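Local coordinates for protein cystalysin (Treponema denticola, PDB 1C7N) that belongs to the class I and II aminotransferase family of pyridoxal-5'-phosphate proteins and carries that group covalently bound in its pocket, at residues S202-F207 with Y214-F219; I231-P236 with S248-K253; S237-I242 with K290-C295. All coordinates share one frame; numbering follows the deposited sequence.

Interaction 1: residues S202-F207 with Y214-F219. With PLP (pyridoxal-5'-phosphate), chain I.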
loop_
_atom_site.group_PDB
_atom_site.type_symbol
_atom_site.label_atom_id
_atom_site.label_comp_id
_atom_site.label_asym_id
_atom_site.label_seq_id
_atom_site.Cartn_x
_atom_site.Cartn_y
_atom_site.Cartn_z
ATOM N N SER A 202 15.367 -7.180 12.396
ATOM C CA SER A 202 14.915 -6.568 13.640
ATOM C C SER A 202 13.709 -5.643 13.492
ATOM O O SER A 202 13.799 -4.575 12.871
ATOM C CB SER A 202 16.074 -5.803 14.277
ATOM O OG SER A 202 15.753 -5.395 15.592
ATOM N N ASP A 203 12.583 -6.065 14.067
ATOM C CA ASP A 203 11.346 -5.288 14.023
ATOM C C ASP A 203 11.322 -4.383 15.250
ATOM O O ASP A 203 11.103 -4.841 16.375
ATOM C CB ASP A 203 10.133 -6.228 14.017
ATOM C CG ASP A 203 8.801 -5.491 13.915
ATOM O OD1 ASP A 203 7.768 -6.158 13.655
ATOM O OD2 ASP A 203 8.772 -4.253 14.104
ATOM N N GLU A 204 11.564 -3.097 15.028
ATOM C CA GLU A 204 11.595 -2.137 16.121
ATOM C C GLU A 204 10.520 -1.067 15.934
ATOM O O GLU A 204 10.742 0.114 16.218
ATOM C CB GLU A 204 12.994 -1.504 16.202
ATOM C CG GLU A 204 14.122 -2.528 15.982
ATOM C CD GLU A 204 15.494 -2.057 16.439
ATOM O OE1 GLU A 204 15.703 -0.835 16.597
ATOM O OE2 GLU A 204 16.380 -2.919 16.627
ATOM N N ILE A 205 9.346 -1.488 15.470
ATOM C CA ILE A 205 8.269 -0.538 15.241
ATOM C C ILE A 205 7.832 0.167 16.520
ATOM O O ILE A 205 7.340 1.291 16.467
ATOM C CB ILE A 205 7.042 -1.200 14.575
ATOM C CG1 ILE A 205 6.101 -0.103 14.071
ATOM C CG2 ILE A 205 6.322 -2.106 15.563
ATOM C CD1 ILE A 205 4.958 -0.595 13.251
ATOM N N HIS A 206 8.016 -0.489 17.666
ATOM C CA HIS A 206 7.644 0.103 18.947
ATOM C C HIS A 206 8.803 0.858 19.593
ATOM O O HIS A 206 8.724 1.198 20.776
ATOM C CB HIS A 206 7.210 -0.971 19.951
ATOM C CG HIS A 206 5.967 -1.715 19.573
ATOM N ND1 HIS A 206 5.991 -2.891 18.855
ATOM C CD2 HIS A 206 4.668 -1.485 19.875
ATOM C CE1 HIS A 206 4.761 -3.358 18.740
ATOM N NE2 HIS A 206 3.939 -2.523 19.349
ATOM N N PHE A 207 9.874 1.140 18.857
ATOM C CA PHE A 207 11.000 1.787 19.527
ATOM C C PHE A 207 10.845 3.221 20.046
ATOM O O PHE A 207 11.736 3.711 20.738
ATOM C CB PHE A 207 12.317 1.613 18.721
ATOM C CG PHE A 207 12.438 2.465 17.476
ATOM C CD1 PHE A 207 13.619 2.427 16.732
ATOM C CD2 PHE A 207 11.412 3.294 17.045
ATOM C CE1 PHE A 207 13.777 3.202 15.576
ATOM C CE2 PHE A 207 11.561 4.074 15.890
ATOM C CZ PHE A 207 12.744 4.026 15.159
ATOM N N TYR A 214 13.525 3.343 31.007
ATOM C CA TYR A 214 14.128 2.403 30.078
ATOM C C TYR A 214 14.708 3.095 28.853
ATOM O O TYR A 214 14.307 4.208 28.506
ATOM C CB TYR A 214 13.107 1.335 29.688
ATOM C CG TYR A 214 12.593 0.621 30.910
ATOM C CD1 TYR A 214 11.431 1.045 31.554
ATOM C CD2 TYR A 214 13.329 -0.414 31.492
ATOM C CE1 TYR A 214 11.018 0.461 32.752
ATOM C CE2 TYR A 214 12.926 -1.003 32.686
ATOM C CZ TYR A 214 11.774 -0.561 33.311
ATOM O OH TYR A 214 11.394 -1.129 34.501
ATOM N N GLU A 215 15.669 2.428 28.222
ATOM C CA GLU A 215 16.357 2.962 27.054
ATOM C C GLU A 215 16.415 1.941 25.927
ATOM O O GLU A 215 16.926 0.838 26.115
ATOM C CB GLU A 215 17.799 3.337 27.422
ATOM C CG GLU A 215 17.972 4.211 28.655
ATOM C CD GLU A 215 17.509 5.636 28.444
ATOM O OE1 GLU A 215 17.634 6.145 27.307
ATOM O OE2 GLU A 215 17.038 6.253 29.421
ATOM N N HIS A 216 15.916 2.314 24.753
ATOM C CA HIS A 216 15.955 1.424 23.602
ATOM C C HIS A 216 17.280 1.577 22.862
ATOM O O HIS A 216 17.807 2.681 22.720
ATOM C CB HIS A 216 14.803 1.725 22.638
ATOM C CG HIS A 216 14.803 0.861 21.411
ATOM N ND1 HIS A 216 15.553 1.153 20.293
ATOM C CD2 HIS A 216 14.177 -0.312 21.148
ATOM C CE1 HIS A 216 15.391 0.198 19.394
ATOM N NE2 HIS A 216 14.561 -0.702 19.889
ATOM N N THR A 217 17.815 0.454 22.406
ATOM C CA THR A 217 19.061 0.442 21.655
ATOM C C THR A 217 18.775 -0.167 20.289
ATOM O O THR A 217 18.382 -1.329 20.197
ATOM C CB THR A 217 20.131 -0.426 22.349
ATOM O OG1 THR A 217 20.437 0.122 23.638
ATOM C CG2 THR A 217 21.399 -0.478 21.501
ATOM N N VAL A 218 18.946 0.618 19.230
ATOM C CA VAL A 218 18.728 0.101 17.884
ATOM C C VAL A 218 19.779 -0.989 17.711
ATOM O O VAL A 218 20.984 -0.727 17.767
ATOM C CB VAL A 218 18.923 1.199 16.815
ATOM C CG1 VAL A 218 18.893 0.586 15.432
ATOM C CG2 VAL A 218 17.828 2.246 16.947
ATOM N N PHE A 219 19.312 -2.215 17.513
ATOM C CA PHE A 219 20.196 -3.364 17.381
ATOM C C PHE A 219 21.392 -3.194 16.444
ATOM O O PHE A 219 22.534 -3.414 16.854
ATOM C CB PHE A 219 19.381 -4.590 16.968
ATOM C CG PHE A 219 19.909 -5.890 17.517
ATOM C CD1 PHE A 219 19.107 -7.026 17.519
ATOM C CD2 PHE A 219 21.200 -5.979 18.036
ATOM C CE1 PHE A 219 19.580 -8.235 18.030
ATOM C CE2 PHE A 219 21.684 -7.184 18.550
ATOM C CZ PHE A 219 20.873 -8.313 18.547
HETATM N N1 PLP I . 5.323 -5.452 14.172
HETATM C C2 PLP I . 4.870 -5.537 15.503
HETATM C C2A PLP I . 5.806 -6.256 16.456
HETATM C C3 PLP I . 3.617 -4.841 15.807
HETATM O O3 PLP I . 3.186 -5.054 17.051
HETATM C C4 PLP I . 2.967 -4.096 14.794
HETATM C C4A PLP I . 1.769 -3.308 15.078
HETATM C C5 PLP I . 3.581 -4.062 13.429
HETATM C C6 PLP I . 4.722 -4.758 13.151
HETATM C C5A PLP I . 3.065 -2.970 12.496
HETATM O O4P PLP I . 2.555 -3.235 11.250
HETATM P P PLP I . 2.184 -1.883 10.425
HETATM O O1P PLP I . 1.364 -2.409 9.337
HETATM O O2P PLP I . 3.479 -1.269 9.924
HETATM O O3P PLP I . 1.445 -0.945 11.276
HETATM O O HOH W 1 16.785 -3.372 19.248
#
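E204 extends its carboxylate into the 214-219 loop, where OE2 gathers most of the polar bonding. The backbone N of F219 donates to E204 OE2 over 3.1 Å at an N-H...O angle of 160°, on the syn lone pair. S202 OG gives its proton to the anti lone pair of E204 OE2 at 2.8 Å, and water 1, 2.7 Å from E204 OE2, donates both there and to T217 O. With so many donors on one oxygen, the carboxylate is held against rotation, and its negative charge is probably stabilised. E204 OE1 instead meets the edge of the H216 imidazole, 3.0 Å from H216 CE1, the two planes standing 79° apart; H216 NE2 is turned to S172 O.

Carbon packing is tight over one face of that imidazole. F207 CB sits 3.4 Å from the H216 ring centroid, almost on the ring normal, a CH-pi contact. F207 CG lies between the backbone N and the carbonyl carbon (chi1 75°), and the phenyl turns its edge toward the same face in an offset edge-to-face pair.

F207 ends a type I turn begun at E204, just past strand 199-203 of the central sheet. There D203 OD1 stands 2.6 Å from PLP N1, the aspartate–pyridine pairing of fold-type I PLP proteins, while D203 OD2 accepts from I205 N in an Asx turn.

Elsewhere the fit is slacker. F207 CD1 comes only within 4.2 Å of V218 CG2, and S202 OG lies 4.0 Å from F219 CB. The solvent side of the contact is at H216, which is partly exposed.

Interaction 2: residues I231-P236 with S248-K253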
loop_
_atom_site.group_PDB
_atom_site.type_symbol
_atom_site.label_atom_id
_atom_site.label_comp_id
_atom_site.label_asym_id
_atom_site.label_seq_id
_atom_site.Cartn_x
_atom_site.Cartn_y
_atom_site.Cartn_z
ATOM N N ILE A 231 18.404 -6.140 8.626
ATOM C CA ILE A 231 17.296 -5.428 8.003
ATOM C C ILE A 231 16.497 -4.957 9.210
ATOM O O ILE A 231 16.025 -5.777 9.993
ATOM C CB ILE A 231 16.387 -6.349 7.157
ATOM C CG1 ILE A 231 17.102 -6.781 5.874
ATOM C CG2 ILE A 231 15.097 -5.617 6.823
ATOM C CD1 ILE A 231 16.313 -7.787 5.044
ATOM N N THR A 232 16.374 -3.646 9.377
ATOM C CA THR A 232 15.640 -3.103 10.513
ATOM C C THR A 232 14.332 -2.469 10.064
ATOM O O THR A 232 14.328 -1.562 9.225
ATOM C CB THR A 232 16.481 -2.052 11.272
ATOM O OG1 THR A 232 17.665 -2.671 11.796
ATOM C CG2 THR A 232 15.680 -1.464 12.419
ATOM N N PHE A 233 13.226 -2.958 10.620
ATOM C CA PHE A 233 11.902 -2.448 10.279
ATOM C C PHE A 233 11.455 -1.356 11.245
ATOM O O PHE A 233 11.401 -1.571 12.456
ATOM C CB PHE A 233 10.860 -3.576 10.304
ATOM C CG PHE A 233 11.282 -4.820 9.570
ATOM C CD1 PHE A 233 12.093 -5.764 10.189
ATOM C CD2 PHE A 233 10.864 -5.053 8.261
ATOM C CE1 PHE A 233 12.484 -6.923 9.518
ATOM C CE2 PHE A 233 11.254 -6.209 7.581
ATOM C CZ PHE A 233 12.065 -7.145 8.213
ATOM N N THR A 234 11.160 -0.173 10.713
ATOM C CA THR A 234 10.686 0.926 11.552
ATOM C C THR A 234 9.523 1.590 10.844
ATOM O O THR A 234 9.305 1.380 9.646
ATOM C CB THR A 234 11.757 2.016 11.787
ATOM O OG1 THR A 234 11.833 2.864 10.632
ATOM C CG2 THR A 234 13.115 1.392 12.048
ATOM N N ALA A 235 8.776 2.394 11.591
ATOM C CA ALA A 235 7.639 3.104 11.034
ATOM C C ALA A 235 7.077 4.031 12.100
ATOM O O ALA A 235 7.310 3.836 13.294
ATOM C CB ALA A 235 6.563 2.114 10.577
ATOM N N PRO A 236 6.340 5.067 11.679
ATOM C CA PRO A 236 5.748 6.016 12.624
ATOM C C PRO A 236 4.333 5.599 13.045
ATOM O O PRO A 236 3.744 6.216 13.931
ATOM C CB PRO A 236 5.745 7.315 11.825
ATOM C CG PRO A 236 5.362 6.814 10.451
ATOM C CD PRO A 236 6.245 5.578 10.295
ATOM N N SER A 248 6.028 2.726 5.872
ATOM C CA SER A 248 7.088 2.192 6.715
ATOM C C SER A 248 8.472 2.579 6.200
ATOM O O SER A 248 8.666 2.805 5.003
ATOM C CB SER A 248 6.987 0.666 6.770
ATOM O OG SER A 248 5.679 0.248 7.112
ATOM N N ASN A 249 9.431 2.651 7.115
ATOM C CA ASN A 249 10.801 2.985 6.762
ATOM C C ASN A 249 11.704 1.810 7.108
ATOM O O ASN A 249 12.173 1.681 8.245
ATOM C CB ASN A 249 11.252 4.236 7.507
ATOM C CG ASN A 249 10.532 5.471 7.035
ATOM O OD1 ASN A 249 10.580 5.815 5.847
ATOM N ND2 ASN A 249 9.853 6.148 7.954
ATOM N N ILE A 250 11.924 0.944 6.123
ATOM C CA ILE A 250 12.759 -0.232 6.309
ATOM C C ILE A 250 14.191 0.194 6.034
ATOM O O ILE A 250 14.508 0.657 4.932
ATOM C CB ILE A 250 12.348 -1.360 5.337
ATOM C CG1 ILE A 250 10.823 -1.441 5.254
ATOM C CG2 ILE A 250 12.884 -2.698 5.839
ATOM C CD1 ILE A 250 10.142 -1.755 6.596
ATOM N N ILE A 251 15.053 0.052 7.036
ATOM C CA ILE A 251 16.447 0.466 6.899
ATOM C C ILE A 251 17.379 -0.696 6.587
ATOM O O ILE A 251 17.470 -1.662 7.352
ATOM C CB ILE A 251 16.936 1.168 8.186
ATOM C CG1 ILE A 251 15.918 2.226 8.618
ATOM C CG2 ILE A 251 18.291 1.824 7.946
ATOM C CD1 ILE A 251 15.607 3.263 7.546
ATOM N N ILE A 252 18.079 -0.585 5.462
ATOM C CA ILE A 252 19.009 -1.622 5.013
ATOM C C ILE A 252 20.314 -0.993 4.528
ATOM O O ILE A 252 20.361 -0.375 3.463
ATOM C CB ILE A 252 18.400 -2.444 3.862
ATOM C CG1 ILE A 252 16.993 -2.910 4.249
ATOM C CG2 ILE A 252 19.277 -3.650 3.557
ATOM C CD1 ILE A 252 16.259 -3.607 3.128
ATOM N N LYS A 253 21.370 -1.155 5.320
ATOM C CA LYS A 253 22.689 -0.608 4.997
ATOM C C LYS A 253 23.373 -1.245 3.786
ATOM O O LYS A 253 23.898 -0.542 2.920
ATOM C CB LYS A 253 23.616 -0.748 6.207
ATOM C CG LYS A 253 25.060 -0.353 5.935
ATOM C CD LYS A 253 25.969 -0.789 7.078
ATOM C CE LYS A 253 27.380 -0.260 6.891
ATOM N NZ LYS A 253 28.347 -0.855 7.859
HETATM O O HOH W 2 9.969 5.025 10.432
#
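T232 and I251 form the regular part of this antiparallel pairing, whose short strand axes run at 163° to each other. As a hydrogen-bonded pair they satisfy each other twice: T232 N donates almost straight to I251 O at 3.0 Å, in the carbonyl plane, and I251 N returns a bond to T232 O at 2.8 Å.

Two residues along, the pairing is distorted. N249 N reaches T234 O at 2.8 Å from above the carbonyl plane. The return bond, T234 N to N249 O, is long at 3.2 Å and bent to 137°, again with its donor well out of the plane. The T234 side chain adds a second bond: OG1, set between its own N and carbonyl carbon (chi1 79°), donates to N249 O at 2.7 Å, in the carbonyl plane and on a lone pair. N249 O therefore takes two donors from one residue, and the hydroxyl has the better geometry. Water 2 bridges the two side chains, donating to T234 OG1 and accepting from N249 ND2 at 2.7 Å. N249 OD1 is bonded to Y71 OH, T232 OG1 to Q220, and S248 O to N94 ND2.

The side chains of F233 and I250 point to the face opposite T232, T234, N249 and I251 and meet without polar atoms. I250 CD1 lies 3.8 Å from F233 CD2, obliquely to the ring, and I250 CG2 is 3.8 Å from I231 CG2, a methyl that itself rests over the rim of one F233 ring face. Helices 98-109 and 255-267 pack against these side chains.

S248 touches PLP, so the pairing ends at the PLP pocket; strand 248-251 is the single antiparallel member of the seven-stranded sheet, the hallmark of the large domain in fold-type I PLP proteins.

Interaction 3: residues S237-I242 with K290-C295. With PLP (pyridoxal-5'-phosphate), chain I.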
loop_
_atom_site.group_PDB
_atom_site.type_symbol
_atom_site.label_atom_id
_atom_site.label_comp_id
_atom_site.label_asym_id
_atom_site.label_seq_id
_atom_site.Cartn_x
_atom_site.Cartn_y
_atom_site.Cartn_z
ATOM N N SER A 237 3.810 4.540 12.422
ATOM C CA SER A 237 2.445 4.057 12.686
ATOM C C SER A 237 2.052 3.727 14.126
ATOM O O SER A 237 1.016 4.194 14.603
ATOM C CB SER A 237 2.122 2.856 11.783
ATOM O OG SER A 237 3.131 1.868 11.833
ATOM N N LYS A 238 2.834 2.907 14.819
ATOM C CA LYS A 238 2.488 2.586 16.197
ATOM C C LYS A 238 2.677 3.821 17.080
ATOM O O LYS A 238 1.841 4.131 17.937
ATOM C CB LYS A 238 3.354 1.430 16.711
ATOM C CG LYS A 238 2.820 0.060 16.318
ATOM C CD LYS A 238 1.496 -0.225 17.035
ATOM C CE LYS A 238 0.825 -1.534 16.586
ATOM N NZ LYS A 238 1.836 -2.478 16.107
ATOM N N THR A 239 3.765 4.544 16.844
ATOM C CA THR A 239 4.077 5.742 17.621
ATOM C C THR A 239 2.991 6.820 17.584
ATOM O O THR A 239 2.607 7.359 18.624
ATOM C CB THR A 239 5.390 6.389 17.134
ATOM O OG1 THR A 239 6.417 5.392 17.057
ATOM C CG2 THR A 239 5.832 7.502 18.092
ATOM N N PHE A 240 2.490 7.132 16.391
ATOM C CA PHE A 240 1.494 8.194 16.253
ATOM C C PHE A 240 0.083 7.754 15.856
ATOM O O PHE A 240 -0.731 8.565 15.398
ATOM C CB PHE A 240 2.018 9.241 15.267
ATOM C CG PHE A 240 3.363 9.804 15.651
ATOM C CD1 PHE A 240 4.534 9.281 15.113
ATOM C CD2 PHE A 240 3.458 10.840 16.580
ATOM C CE1 PHE A 240 5.783 9.784 15.496
ATOM C CE2 PHE A 240 4.699 11.347 16.969
ATOM C CZ PHE A 240 5.862 10.818 16.425
ATOM N N ASN A 241 -0.204 6.468 16.038
ATOM C CA ASN A 241 -1.520 5.914 15.732
ATOM C C ASN A 241 -1.953 6.130 14.279
ATOM O O ASN A 241 -3.091 6.538 14.012
ATOM C CB ASN A 241 -2.554 6.524 16.692
ATOM C CG ASN A 241 -3.885 5.799 16.665
ATOM O OD1 ASN A 241 -3.971 4.642 16.262
ATOM N ND2 ASN A 241 -4.933 6.477 17.119
ATOM N N ILE A 242 -1.050 5.850 13.340
ATOM C CA ILE A 242 -1.376 6.007 11.922
ATOM C C ILE A 242 -1.155 4.746 11.095
ATOM O O ILE A 242 -0.577 4.790 10.004
ATOM C CB ILE A 242 -0.603 7.185 11.275
ATOM C CG1 ILE A 242 0.904 7.020 11.467
ATOM C CG2 ILE A 242 -1.088 8.502 11.864
ATOM C CD1 ILE A 242 1.728 8.089 10.741
ATOM N N LYS A 290 5.807 16.718 21.216
ATOM C CA LYS A 290 5.136 17.032 22.479
ATOM C C LYS A 290 3.922 16.139 22.694
ATOM O O LYS A 290 3.606 15.764 23.822
ATOM C CB LYS A 290 4.669 18.489 22.508
ATOM C CG LYS A 290 5.754 19.537 22.326
ATOM C CD LYS A 290 6.771 19.532 23.443
ATOM C CE LYS A 290 7.601 20.811 23.397
ATOM N NZ LYS A 290 8.101 21.104 22.020
ATOM N N TRP A 291 3.225 15.816 21.609
ATOM C CA TRP A 291 2.050 14.970 21.715
ATOM C C TRP A 291 2.481 13.587 22.199
ATOM O O TRP A 291 1.844 12.997 23.071
ATOM C CB TRP A 291 1.343 14.861 20.361
ATOM C CG TRP A 291 0.159 13.949 20.392
ATOM C CD1 TRP A 291 -1.134 14.278 20.695
ATOM C CD2 TRP A 291 0.170 12.542 20.144
ATOM N NE1 TRP A 291 -1.930 13.150 20.649
ATOM C CE2 TRP A 291 -1.149 12.074 20.314
ATOM C CE3 TRP A 291 1.175 11.627 19.795
ATOM C CZ2 TRP A 291 -1.492 10.728 20.148
ATOM C CZ3 TRP A 291 0.831 10.294 19.630
ATOM C CH2 TRP A 291 -0.494 9.860 19.806
ATOM N N LEU A 292 3.576 13.080 21.638
ATOM C CA LEU A 292 4.094 11.773 22.020
ATOM C C LEU A 292 4.477 11.726 23.503
ATOM O O LEU A 292 4.259 10.710 24.169
ATOM C CB LEU A 292 5.310 11.413 21.158
ATOM C CG LEU A 292 5.987 10.074 21.457
ATOM C CD1 LEU A 292 4.962 8.946 21.385
ATOM C CD2 LEU A 292 7.101 9.836 20.458
ATOM N N ASP A 293 5.050 12.812 24.018
ATOM C CA ASP A 293 5.436 12.858 25.429
ATOM C C ASP A 293 4.193 12.703 26.293
ATOM O O ASP A 293 4.186 11.951 27.271
ATOM C CB ASP A 293 6.123 14.186 25.786
ATOM C CG ASP A 293 7.468 14.356 25.106
ATOM O OD1 ASP A 293 8.179 13.348 24.919
ATOM O OD2 ASP A 293 7.824 15.509 24.778
ATOM N N GLY A 294 3.142 13.429 25.926
ATOM C CA GLY A 294 1.898 13.359 26.670
ATOM C C GLY A 294 1.249 11.990 26.576
ATOM O O GLY A 294 0.661 11.504 27.549
ATOM N N CYS A 295 1.357 11.362 25.409
ATOM C CA CYS A 295 0.777 10.036 25.200
ATOM C C CYS A 295 1.456 9.013 26.105
ATOM O O CYS A 295 0.794 8.220 26.770
ATOM C CB CYS A 295 0.930 9.614 23.735
ATOM S SG CYS A 295 0.102 8.056 23.314
HETATM N N1 PLP I . 5.323 -5.452 14.172
HETATM C C2 PLP I . 4.870 -5.537 15.503
HETATM C C2A PLP I . 5.806 -6.256 16.456
HETATM C C3 PLP I . 3.617 -4.841 15.807
HETATM O O3 PLP I . 3.186 -5.054 17.051
HETATM C C4 PLP I . 2.967 -4.096 14.794
HETATM C C4A PLP I . 1.769 -3.308 15.078
HETATM C C5 PLP I . 3.581 -4.062 13.429
HETATM C C6 PLP I . 4.722 -4.758 13.151
HETATM C C5A PLP I . 3.065 -2.970 12.496
HETATM O O4P PLP I . 2.555 -3.235 11.250
HETATM P P PLP I . 2.184 -1.883 10.425
HETATM O O1P PLP I . 1.364 -2.409 9.337
HETATM O O2P PLP I . 3.479 -1.269 9.924
HETATM O O3P PLP I . 1.445 -0.945 11.276
#
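Segment 237-242 is a short, weakly bonded helical turn of about 237-240, left at N241, where phi is positive (57°) and I242 N bonds back to S237 O at 2.9 Å, a Schellman motif. Segment 290-295 is regular helix, part of 289-313. The nearest CA atoms, of F240 and L292, are 7.3 Å apart, and no hydrogen bond crosses.

T239 CG2 packs on the L292 fork, 3.6 Å from L292 CD2, and lies over the rim of one face of the F240 ring.

The first two residues of the turn belong to the PLP pocket: K238 NZ is joined to PLP C4A at 1.3 Å, the lysine linkage of fold-type I PLP proteins, and S237 OG makes a weak hydrogen bond to PLP O3P.

W291, with CG anti to its backbone N (chi1 177°), extends its six-membered ring toward the turn. The F240 and W291 side chains run antiparallel, F240 CD2 lying 4.0 Å from W291 CE3. At the indole edge, in its plane, T239 O is 3.6 Å from W291 CZ3; this buried carbonyl has no polar partner in the model. N241 and I242 pack on V61 and L62 of the second subunit.

Overall arrangement
All three contacts are buried; only in interaction 1 is a touching residue, H216, partly exposed. Interactions 1 and 2 share the central sheet: S202 O and S202 N bond across to F233 N and I231 O, so strand 230-234 is gripped on both edges. Interaction 3 leaves the sheet for helix packing, yet 237-242 follows directly from 231-236, and I205 CD1 touches S237 OG and K238 CG. The chemistry shifts accordingly, from a carboxylate hub in interaction 1, through backbone N-H to C=O bonds with one hydroxyl added in interaction 2, to apolar contacts in interaction 3. D203, S248 and K238 bring all three to PLP, approached from different parts of the fold.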